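Local coordinates for heme-binding protein A (Haemophilus parasuis 29755, PDB 3TPA) that probably binds glutathione as a periplasmic solute-binding protein of the family 5 type, despite a name that refers to heme, at residues Thr118-Tyr121 / Phe122-Asn126; Val39-Arg42 / Leu43-Lys47; His391-Ala394 / Asp395-Lys398; Tyr165-Glu168 / Tyr169-Leu173. The protein carries 1 engineered substitution. One frame throughout, in Å; residues are numbered along the deposited sequence. Where two conformers were deposited one is given.

Contact 1. Residues Thr118-Tyr121 / Phe122-Asn126; sequences TYFY and FNWMN
F120 and W124 both turn CG anti to their carbonyl carbons (chi1 -67° and -70°), which lays the two side chains next to each other, pointing the same way, one turn apart on the short helix 120-124. Together with Y121 they form an aromatic cluster. F120 CB sits over the face of the tryptophan's six-membered ring, 3.5 Å from its centroid, a CH-pi contact; the phenyl ring itself is slid aside and barely overlaps the indole. Y121 meets W124 differently, in an edge-to-face pair with planes at 75°, where W124 offers its CZ3 edge to the tyrosine face and CZ3 lies 3.5 Å from Y121 CE1. The backbone bond from W124 N to F120 O (2.9 Å) closes this turn and holds that carbonyl oxygen against the indole face. On the buried flank Y119 CB packs on F122 CB, while Y119 OH bonds to the H112 carbonyl and F122 leans on helix 94-105. A Schellman motif with N126 as its C-prime residue ends the helix. At the N-cap position, Y119 O is gripped twice by one residue: N123 N reaches it at 3.2 Å, and N123 ND2 comes from above the carbonyl plane at 3.0 Å.

Contact 2. Residues Val39-Arg42 / Leu43-Lys47; sequences VYNR and LVEFK
The carboxylate of E45 folds back toward the preceding loop and is met by the side-chain amide of N41 and by both the backbone N and the guanidinium of R42. Its OE1 accepts two bonds from opposite faces of the carboxylate plane: R42 N approaches from above at 2.9 Å in a nearly straight bond (169°), and N41 ND2 comes from the anti side at 3.0 Å, with the acceptor lying in the amide plane of the asparagine. OE2 faces the guanidinium of R42, forming a salt bridge to NE at 3.1 Å; the contact from NH2 to OE2 is equally long, and both bonds are weak in angle. Guanidinium and carboxylate planes stand 80° apart, which rules out the flat two-pronged pairing and fits the poor angles.

Bends in both chains make this meeting possible. E45 turns at chi2 (-84°), carrying its carboxylate back toward residues 41 and 42, and R42 curls at chi2 and chi3 to bring NE round to OE2. A second shell fixes the donors: R42 NH1 bonds to S36 O and S163 OG, N41 OD1 to T189 OG1, and N41 ND2 also to Y211 OH. So many donors around the carboxylate would favour its ionised form.

The contact lies where the chain passes from helix 36-39 into strand 44-46, an outermost strand of a five-stranded antiparallel sheet. Backbone bonds join R42, L43 and E45 to the adjacent strand 53-63, and the L43 side chain packs against strand 69-74 and helix 94-105.

Contact 3. Residues His391-Ala394 / Asp395-Lys398; sequences HEWA and DFNK
D395, in the first turn of helix 393-401, shares one water molecule with H391, which leads into the helix. The water donates to D395 OD2 at 2.7 Å and lies at the edge of the imidazole, in the ring plane, 3.1 Å from H391 ND1. In the conformer of E392 described here, one of two, the water also donates to E392 OE1 at 2.6 Å, and D395 OD2 stays 4.0 Å from E392 OE1, the carboxylate planes 80° apart; this leg and spacing are less certain.

F396 follows with the first helical bond, F396 N to E392 O at 2.8 Å, almost straight at 174°. Its ring and that of W393 meet rim to rim, F396 CD2 lying 3.8 Å from W393 CZ3 without either covering the other's face. F396 also meets the ring of Y410 on strand 407-413, and H391 that of W356, so this helix start is seated on the neighbouring six-stranded sheet.

N397 places its amide over the indole. ND2 stands above the centre of the W393 ring, 3.2 Å from CE2, with amide and ring planes 73° apart, while N397 N bonds to W393 O. Both ring contacts belong to the modelled conformer of W393, one of two. K398 completes the turn through its backbone bond to A394 O, its side chain extending away.

Chemically, the surface contact divides in two: an aromatic-amide side, where the amide nitrogen lies over the indole face, consistent with a weak N-H-to-pi attraction, and an acidic side, where the water probably eases carboxylate repulsion in the E392 conformer described.

Contact 4. Residues Tyr165-Glu168 / Tyr169-Leu173; sequences YSKE and YADQL
S166 turns OG anti to its own backbone N (chi1 164°) and, from the N-cap position of helix 167-175, accepts a capping bond from Y169 N at 3.0 Å. The bond is nearly straight, 171°, and brings S166 OG to 3.3 Å from Y169 CB. One residue on, the K167 chain runs extended as far as CE and bends only at chi4 (-63°), which curls NZ round to the carboxylate of D171, four residues ahead. This i to i+4 salt bridge lies beside the helical bond from D171 N to K167 O. The Y169 ring leaves the helix; L173 CD1 covers the centre of one face from 3.6 Å above, and the hydroxyl bonds to Q185 O. E168 stretches away from the turn to T89 OG1, and Q172 reaches T85 O through NE2. A170 packs on F99 of helix 94-105 and L182 of helix 181-184, while D96 OD1 takes the K167 N-H. The lysine grip on the aspartate is uneven in quality: K167 NZ meets D171 OD2 on its syn lone pair at 2.9 Å, whereas its bond to OD1 at 3.0 Å is weak.

From the N terminus the contacts follow in series as 2, 1, 4 and 3, each closing a local turn before the next opens, so none nest or cross. Contact 2 joins helix 36-39 to the edge of the five-stranded antiparallel sheet; contact 1 forms helix 120-124, and contact 4 starts helix 167-175. Helix 94-105 is common ground, touched by side chains of all three. Contacts 2 and 4 meet directly, Y40 OH lying 3.4 Å from Y165 CE1, whereas contact 1 touches neither. Contact 3 stands apart beside the six-stranded sheet, about 37 Å from contact 2 between centres and on the opposite side of the chain's centre.

Contact 1. Residues Thr118-Tyr121 / Phe122-Asn126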
loop_
_atom_site.group_PDB
_atom_site.type_symbol
_atom_site.label_atom_id
_atom_site.label_comp_id
_atom_site.label_asym_id
_atom_site.label_seq_id
_atom_site.Cartn_x
_atom_site.Cartn_y
_atom_site.Cartn_z
ATOM N N THR A 118 4.624 -0.780 18.559
ATOM C CA THR A 118 5.354 0.134 17.686
ATOM C C THR A 118 4.392 0.629 16.618
ATOM O O THR A 118 3.709 -0.170 15.974
ATOM C CB THR A 118 6.463 -0.609 16.977
ATOM O OG1 THR A 118 5.921 -1.828 16.468
ATOM C CG2 THR A 118 7.593 -0.954 17.946
ATOM N N TYR A 119 4.350 1.938 16.399
ATOM C CA TYR A 119 3.317 2.499 15.542
ATOM C C TYR A 119 3.864 2.731 14.151
ATOM O O TYR A 119 4.017 3.868 13.692
ATOM C CB TYR A 119 2.702 3.732 16.211
ATOM C CG TYR A 119 2.211 3.321 17.577
ATOM C CD1 TYR A 119 1.013 2.627 17.717
ATOM C CD2 TYR A 119 2.971 3.565 18.725
ATOM C CE1 TYR A 119 0.564 2.196 18.961
ATOM C CE2 TYR A 119 2.533 3.130 19.975
ATOM C CZ TYR A 119 1.324 2.450 20.084
ATOM O OH TYR A 119 0.868 2.016 21.310
ATOM N N PHE A 120 4.161 1.610 13.495
ATOM C CA PHE A 120 4.804 1.607 12.199
ATOM C C PHE A 120 4.099 2.514 11.208
ATOM O O PHE A 120 4.735 3.245 10.482
ATOM C CB PHE A 120 4.824 0.193 11.600
ATOM C CG PHE A 120 5.682 -0.775 12.346
ATOM C CD1 PHE A 120 7.065 -0.685 12.283
ATOM C CD2 PHE A 120 5.106 -1.789 13.100
ATOM C CE1 PHE A 120 7.857 -1.580 12.974
ATOM C CE2 PHE A 120 5.891 -2.689 13.782
ATOM C CZ PHE A 120 7.270 -2.584 13.720
ATOM N N TYR A 121 2.780 2.424 11.135
ATOM C CA TYR A 121 2.062 3.148 10.097
ATOM C C TYR A 121 1.918 4.623 10.462
ATOM O O TYR A 121 2.068 5.506 9.614
ATOM C CB TYR A 121 0.714 2.481 9.790
ATOM C CG TYR A 121 0.785 1.482 8.654
ATOM C CD1 TYR A 121 1.068 0.150 8.889
ATOM C CD2 TYR A 121 0.570 1.879 7.346
ATOM C CE1 TYR A 121 1.138 -0.756 7.854
ATOM C CE2 TYR A 121 0.639 0.972 6.296
ATOM C CZ TYR A 121 0.925 -0.344 6.560
ATOM O OH TYR A 121 0.999 -1.253 5.519
ATOM N N PHE A 122 1.647 4.903 11.733
ATOM C CA PHE A 122 1.597 6.294 12.175
ATOM C C PHE A 122 2.838 7.052 11.671
ATOM O O PHE A 122 2.738 8.171 11.156
ATOM C CB PHE A 122 1.501 6.350 13.702
ATOM C CG PHE A 122 1.181 7.718 14.248
ATOM C CD1 PHE A 122 -0.135 8.162 14.326
ATOM C CD2 PHE A 122 2.185 8.549 14.705
ATOM C CE1 PHE A 122 -0.432 9.425 14.838
ATOM C CE2 PHE A 122 1.891 9.825 15.220
ATOM C CZ PHE A 122 0.586 10.255 15.284
ATOM N N ASN A 123 4.006 6.420 11.809
ATOM C CA ASN A 123 5.274 7.021 11.380
ATOM C C ASN A 123 5.493 6.973 9.868
ATOM O O ASN A 123 5.957 7.941 9.268
ATOM C CB ASN A 123 6.457 6.362 12.108
ATOM C CG ASN A 123 6.524 6.770 13.565
ATOM O OD1 ASN A 123 6.970 7.869 13.895
ATOM N ND2 ASN A 123 6.055 5.899 14.442
ATOM N N TRP A 124 5.149 5.850 9.249
ATOM C CA TRP A 124 5.300 5.729 7.800
ATOM C C TRP A 124 4.493 6.792 7.055
ATOM O O TRP A 124 4.936 7.286 6.022
ATOM C CB TRP A 124 4.928 4.330 7.321
ATOM C CG TRP A 124 5.910 3.273 7.743
ATOM C CD1 TRP A 124 7.241 3.451 8.012
ATOM C CD2 TRP A 124 5.637 1.886 7.978
ATOM N NE1 TRP A 124 7.815 2.257 8.378
ATOM C CE2 TRP A 124 6.853 1.279 8.369
ATOM C CE3 TRP A 124 4.487 1.092 7.887
ATOM C CZ2 TRP A 124 6.949 -0.072 8.666
ATOM C CZ3 TRP A 124 4.586 -0.250 8.187
ATOM C CH2 TRP A 124 5.808 -0.820 8.570
ATOM N N MET A 125 3.316 7.130 7.582
ATOM C CA MET A 125 2.448 8.147 6.983
ATOM C C MET A 125 2.737 9.567 7.498
ATOM O O MET A 125 1.977 10.506 7.247
ATOM C CB MET A 125 0.972 7.788 7.202
ATOM C CG MET A 125 0.597 6.399 6.690
ATOM S SD MET A 125 1.144 6.086 4.993
ATOM C CE MET A 125 0.183 7.301 4.091
ATOM N N ASN A 126 3.835 9.706 8.231
ATOM C CA ASN A 126 4.336 11.008 8.657
ATOM C C ASN A 126 3.380 11.801 9.524
ATOM O O ASN A 126 3.412 13.022 9.525
ATOM C CB ASN A 126 4.752 11.851 7.450
ATOM C CG ASN A 126 5.616 11.084 6.476
ATOM O OD1 ASN A 126 6.730 10.663 6.803
ATOM N ND2 ASN A 126 5.107 10.901 5.262
#

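Contact 2. Residues Val39-Arg42 / Leu43-Lys47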
loop_
_atom_site.group_PDB
_atom_site.type_symbol
_atom_site.label_atom_id
_atom_site.label_comp_id
_atom_site.label_asym_id
_atom_site.label_seq_id
_atom_site.Cartn_x
_atom_site.Cartn_y
_atom_site.Cartn_z
ATOM N N VAL A 39 -13.050 -6.836 11.805
ATOM C CA VAL A 39 -13.476 -6.580 13.183
ATOM C C VAL A 39 -13.674 -5.081 13.525
ATOM O O VAL A 39 -14.453 -4.745 14.415
ATOM C CB VAL A 39 -12.460 -7.200 14.162
ATOM C CG1 VAL A 39 -12.855 -6.938 15.618
ATOM C CG2 VAL A 39 -12.320 -8.714 13.888
ATOM N N TYR A 40 -12.980 -4.194 12.815
ATOM C CA TYR A 40 -12.988 -2.756 13.129
ATOM C C TYR A 40 -13.582 -1.895 12.007
ATOM O O TYR A 40 -13.848 -2.391 10.914
ATOM C CB TYR A 40 -11.554 -2.283 13.387
ATOM C CG TYR A 40 -10.917 -2.830 14.655
ATOM C CD1 TYR A 40 -11.132 -2.206 15.871
ATOM C CD2 TYR A 40 -10.078 -3.942 14.631
ATOM C CE1 TYR A 40 -10.552 -2.671 17.034
ATOM C CE2 TYR A 40 -9.484 -4.422 15.807
ATOM C CZ TYR A 40 -9.734 -3.771 17.008
ATOM O OH TYR A 40 -9.177 -4.198 18.202
ATOM N N ASN A 41 -13.774 -0.603 12.300
ATOM C CA ASN A 41 -14.092 0.426 11.304
ATOM C C ASN A 41 -13.164 1.593 11.460
ATOM O O ASN A 41 -12.497 1.712 12.483
ATOM C CB ASN A 41 -15.518 0.947 11.470
ATOM C CG ASN A 41 -16.552 -0.048 10.996
ATOM O OD1 ASN A 41 -17.353 -0.560 11.777
ATOM N ND2 ASN A 41 -16.524 -0.342 9.706
ATOM N N ARG A 42 -13.135 2.458 10.445
ATOM C CA ARG A 42 -12.390 3.712 10.492
ATOM C C ARG A 42 -13.370 4.869 10.386
ATOM O O ARG A 42 -14.534 4.661 10.090
ATOM C CB ARG A 42 -11.398 3.788 9.321
ATOM C CG ARG A 42 -10.063 3.061 9.536
ATOM C CD ARG A 42 -10.205 1.561 9.798
ATOM N NE ARG A 42 -10.880 0.881 8.701
ATOM C CZ ARG A 42 -11.310 -0.370 8.767
ATOM N NH1 ARG A 42 -11.118 -1.060 9.874
ATOM N NH2 ARG A 42 -11.930 -0.929 7.735
ATOM N N LEU A 43 -12.891 6.093 10.622
ATOM C CA LEU A 43 -13.729 7.290 10.537
ATOM C C LEU A 43 -14.394 7.383 9.164
ATOM O O LEU A 43 -15.618 7.527 9.066
ATOM C CB LEU A 43 -12.918 8.553 10.845
ATOM C CG LEU A 43 -12.664 8.825 12.337
ATOM C CD1 LEU A 43 -11.668 9.953 12.527
ATOM C CD2 LEU A 43 -13.988 9.146 13.048
ATOM N N VAL A 44 -13.583 7.281 8.115
ATOM C CA VAL A 44 -14.077 7.120 6.743
ATOM C C VAL A 44 -13.440 5.866 6.141
ATOM O O VAL A 44 -12.362 5.452 6.572
ATOM C CB VAL A 44 -13.765 8.355 5.867
ATOM C CG1 VAL A 44 -14.296 9.625 6.528
ATOM C CG2 VAL A 44 -12.243 8.475 5.613
ATOM N N GLU A 45 -14.104 5.248 5.165
ATOM C CA GLU A 45 -13.640 3.977 4.607
ATOM C C GLU A 45 -13.470 4.107 3.101
ATOM O O GLU A 45 -14.177 4.879 2.477
ATOM C CB GLU A 45 -14.683 2.885 4.861
ATOM C CG GLU A 45 -15.214 2.819 6.285
ATOM C CD GLU A 45 -14.316 2.024 7.190
ATOM O OE1 GLU A 45 -14.780 1.594 8.268
ATOM O OE2 GLU A 45 -13.143 1.821 6.815
ATOM N N PHE A 46 -12.567 3.332 2.506
ATOM C CA PHE A 46 -12.422 3.361 1.045
ATOM C C PHE A 46 -13.648 2.717 0.381
ATOM O O PHE A 46 -14.082 1.648 0.791
ATOM C CB PHE A 46 -11.162 2.608 0.606
ATOM C CG PHE A 46 -9.870 3.277 1.014
ATOM C CD1 PHE A 46 -9.414 4.395 0.347
ATOM C CD2 PHE A 46 -9.101 2.759 2.042
ATOM C CE1 PHE A 46 -8.232 4.999 0.715
ATOM C CE2 PHE A 46 -7.914 3.353 2.412
ATOM C CZ PHE A 46 -7.475 4.477 1.742
ATOM N N LYS A 47 -14.217 3.364 -0.627
ATOM C CA LYS A 47 -15.274 2.727 -1.409
ATOM C C LYS A 47 -14.697 1.433 -1.968
ATOM O O LYS A 47 -13.504 1.376 -2.263
ATOM C CB LYS A 47 -15.748 3.637 -2.553
ATOM C CG LYS A 47 -16.564 4.848 -2.099
ATOM C CD LYS A 47 -17.048 5.687 -3.282
ATOM C CE LYS A 47 -18.065 6.738 -2.851
ATOM N NZ LYS A 47 -19.362 6.140 -2.404
#

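Contact 3. Residues His391-Ala394 / Asp395-Lys398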
loop_
_atom_site.group_PDB
_atom_site.type_symbol
_atom_site.label_atom_id
_atom_site.label_comp_id
_atom_site.label_asym_id
_atom_site.label_seq_id
_atom_site.Cartn_x
_atom_site.Cartn_y
_atom_site.Cartn_z
ATOM N N HIS A 391 25.119 -6.661 -3.189
ATOM C CA HIS A 391 25.309 -6.099 -1.855
ATOM C C HIS A 391 24.316 -6.768 -0.920
ATOM O O HIS A 391 23.289 -7.266 -1.373
ATOM C CB HIS A 391 25.008 -4.585 -1.850
ATOM C CG HIS A 391 26.100 -3.732 -2.417
ATOM N ND1 HIS A 391 27.289 -3.504 -1.754
ATOM C CD2 HIS A 391 26.175 -3.036 -3.573
ATOM C CE1 HIS A 391 28.057 -2.721 -2.489
ATOM N NE2 HIS A 391 27.403 -2.420 -3.597
ATOM N N GLU A 392 24.601 -6.781 0.379
ATOM C CA GLU A 392 23.622 -7.229 1.361
ATOM C C GLU A 392 22.535 -6.170 1.497
ATOM O O GLU A 392 22.778 -4.999 1.255
ATOM C CB GLU A 392 24.265 -7.476 2.728
ATOM C CG GLU A 392 25.271 -8.618 2.761
ATOM C CD GLU A 392 26.704 -8.128 2.734
ATOM O OE1 GLU A 392 27.166 -7.702 1.655
ATOM O OE2 GLU A 392 27.366 -8.163 3.793
ATOM N N TRP A 393 21.351 -6.596 1.913
ATOM C CA TRP A 393 20.162 -5.736 1.979
ATOM C C TRP A 393 20.454 -4.375 2.596
ATOM O O TRP A 393 20.241 -3.345 1.955
ATOM C CB TRP A 393 19.044 -6.449 2.754
ATOM C CG TRP A 393 17.697 -5.750 2.818
ATOM C CD1 TRP A 393 16.921 -5.583 3.934
ATOM C CD2 TRP A 393 16.962 -5.162 1.731
ATOM N NE1 TRP A 393 15.758 -4.926 3.611
ATOM C CE2 TRP A 393 15.754 -4.659 2.268
ATOM C CE3 TRP A 393 17.205 -5.008 0.364
ATOM C CZ2 TRP A 393 14.803 -4.009 1.487
ATOM C CZ3 TRP A 393 16.254 -4.368 -0.410
ATOM C CH2 TRP A 393 15.070 -3.874 0.154
ATOM N N ALA A 394 20.953 -4.362 3.828
ATOM C CA ALA A 394 21.216 -3.102 4.513
ATOM C C ALA A 394 22.199 -2.194 3.779
ATOM O O ALA A 394 21.988 -0.983 3.728
ATOM C CB ALA A 394 21.689 -3.351 5.947
ATOM N N ASP A 395 23.266 -2.770 3.218
ATOM C CA ASP A 395 24.266 -1.982 2.499
ATOM C C ASP A 395 23.666 -1.403 1.235
ATOM O O ASP A 395 23.856 -0.231 0.924
ATOM C CB ASP A 395 25.500 -2.817 2.124
ATOM C CG ASP A 395 26.417 -3.073 3.305
ATOM O OD1 ASP A 395 26.393 -2.272 4.259
ATOM O OD2 ASP A 395 27.159 -4.083 3.280
ATOM N N PHE A 396 22.952 -2.256 0.516
ATOM C CA PHE A 396 22.274 -1.895 -0.725
ATOM C C PHE A 396 21.447 -0.639 -0.498
ATOM O O PHE A 396 21.550 0.341 -1.234
ATOM C CB PHE A 396 21.383 -3.068 -1.153
ATOM C CG PHE A 396 20.479 -2.779 -2.329
ATOM C CD1 PHE A 396 20.962 -2.820 -3.623
ATOM C CD2 PHE A 396 19.124 -2.504 -2.127
ATOM C CE1 PHE A 396 20.117 -2.572 -4.707
ATOM C CE2 PHE A 396 18.272 -2.258 -3.195
ATOM C CZ PHE A 396 18.769 -2.299 -4.488
ATOM N N ASN A 397 20.637 -0.665 0.549
ATOM C CA ASN A 397 19.792 0.475 0.879
ATOM C C ASN A 397 20.532 1.707 1.381
ATOM O O ASN A 397 20.217 2.813 0.976
ATOM C CB ASN A 397 18.721 0.077 1.892
ATOM C CG ASN A 397 17.623 -0.736 1.260
ATOM O OD1 ASN A 397 17.210 -0.455 0.137
ATOM N ND2 ASN A 397 17.155 -1.757 1.962
ATOM N N LYS A 398 21.496 1.525 2.275
ATOM C CA LYS A 398 22.168 2.680 2.866
ATOM C C LYS A 398 23.062 3.380 1.848
ATOM O O LYS A 398 23.087 4.602 1.766
ATOM C CB LYS A 398 22.969 2.291 4.109
ATOM C CG LYS A 398 23.544 3.480 4.849
ATOM C CD LYS A 398 24.332 3.032 6.070
ATOM C CE LYS A 398 24.838 4.238 6.855
ATOM N NZ LYS A 398 25.803 3.843 7.913
HETATM O O HOH W 1 27.335 -5.251 0.836
#

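Contact 4. Residues Tyr165-Glu168 / Tyr169-Leu173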
loop_
_atom_site.group_PDB
_atom_site.type_symbol
_atom_site.label_atom_id
_atom_site.label_comp_id
_atom_site.label_asym_id
_atom_site.label_seq_id
_atom_site.Cartn_x
_atom_site.Cartn_y
_atom_site.Cartn_z
ATOM N N TYR A 165 -10.710 1.729 18.267
ATOM C CA TYR A 165 -10.844 0.830 19.403
ATOM C C TYR A 165 -11.825 1.390 20.437
ATOM O O TYR A 165 -12.241 2.546 20.375
ATOM C CB TYR A 165 -9.500 0.703 20.113
ATOM C CG TYR A 165 -8.396 0.015 19.334
ATOM C CD1 TYR A 165 -7.856 -1.200 19.776
ATOM C CD2 TYR A 165 -7.889 0.574 18.165
ATOM C CE1 TYR A 165 -6.825 -1.834 19.065
ATOM C CE2 TYR A 165 -6.876 -0.042 17.461
ATOM C CZ TYR A 165 -6.344 -1.243 17.911
ATOM O OH TYR A 165 -5.331 -1.840 17.186
ATOM N N SER A 166 -12.171 0.556 21.412
ATOM C CA SER A 166 -13.098 0.949 22.450
ATOM C C SER A 166 -12.316 1.429 23.664
ATOM O O SER A 166 -11.549 0.675 24.237
ATOM C CB SER A 166 -13.958 -0.240 22.863
ATOM O OG SER A 166 -14.602 0.028 24.103
ATOM N N LYS A 167 -12.501 2.680 24.054
ATOM C CA LYS A 167 -11.841 3.163 25.260
ATOM C C LYS A 167 -12.468 2.539 26.503
ATOM O O LYS A 167 -11.786 2.304 27.489
ATOM C CB LYS A 167 -11.873 4.695 25.344
ATOM C CG LYS A 167 -11.149 5.251 26.579
ATOM C CD LYS A 167 -11.268 6.773 26.641
ATOM C CE LYS A 167 -10.317 7.379 27.672
ATOM N NZ LYS A 167 -10.589 6.963 29.067
ATOM N N GLU A 168 -13.766 2.259 26.460
ATOM C CA GLU A 168 -14.414 1.637 27.618
ATOM C C GLU A 168 -13.742 0.293 27.926
ATOM O O GLU A 168 -13.377 -0.007 29.071
ATOM C CB GLU A 168 -15.921 1.470 27.386
ATOM C CG GLU A 168 -16.658 0.849 28.563
ATOM C CD GLU A 168 -18.163 1.038 28.494
ATOM O OE1 GLU A 168 -18.716 1.208 27.381
ATOM O OE2 GLU A 168 -18.801 1.019 29.566
ATOM N N TYR A 169 -13.562 -0.510 26.883
ATOM C CA TYR A 169 -12.857 -1.781 26.979
ATOM C C TYR A 169 -11.424 -1.555 27.447
ATOM O O TYR A 169 -10.946 -2.231 28.354
ATOM C CB TYR A 169 -12.864 -2.411 25.592
ATOM C CG TYR A 169 -12.310 -3.816 25.429
ATOM C CD1 TYR A 169 -12.545 -4.817 26.369
ATOM C CD2 TYR A 169 -11.582 -4.143 24.284
ATOM C CE1 TYR A 169 -12.040 -6.128 26.172
ATOM C CE2 TYR A 169 -11.094 -5.423 24.075
ATOM C CZ TYR A 169 -11.318 -6.410 25.020
ATOM O OH TYR A 169 -10.813 -7.675 24.784
ATOM N N ALA A 170 -10.738 -0.596 26.832
ATOM C CA ALA A 170 -9.358 -0.286 27.219
ATOM C C ALA A 170 -9.270 0.186 28.685
ATOM O O ALA A 170 -8.372 -0.219 29.430
ATOM C CB ALA A 170 -8.766 0.754 26.288
ATOM N N ASP A 171 -10.203 1.035 29.100
ATOM C CA ASP A 171 -10.236 1.463 30.495
ATOM C C ASP A 171 -10.395 0.256 31.410
ATOM O O ASP A 171 -9.665 0.117 32.394
ATOM C CB ASP A 171 -11.358 2.481 30.756
ATOM C CG ASP A 171 -11.058 3.850 30.170
ATOM O OD1 ASP A 171 -9.894 4.097 29.821
ATOM O OD2 ASP A 171 -11.984 4.681 30.067
ATOM N N GLN A 172 -11.348 -0.617 31.080
ATOM C CA GLN A 172 -11.616 -1.789 31.913
ATOM C C GLN A 172 -10.385 -2.665 32.059
ATOM O O GLN A 172 -10.052 -3.094 33.162
ATOM C CB GLN A 172 -12.765 -2.643 31.356
ATOM C CG GLN A 172 -13.061 -3.859 32.218
ATOM C CD GLN A 172 -14.043 -4.831 31.583
ATOM O OE1 GLN A 172 -15.228 -4.534 31.441
ATOM N NE2 GLN A 172 -13.552 -6.008 31.205
ATOM N N LEU A 173 -9.717 -2.931 30.938
ATOM C CA LEU A 173 -8.566 -3.835 30.930
ATOM C C LEU A 173 -7.403 -3.273 31.728
ATOM O O LEU A 173 -6.691 -4.012 32.396
ATOM C CB LEU A 173 -8.112 -4.147 29.505
ATOM C CG LEU A 173 -9.125 -4.945 28.688
ATOM C CD1 LEU A 173 -8.754 -4.929 27.210
ATOM C CD2 LEU A 173 -9.228 -6.379 29.223
#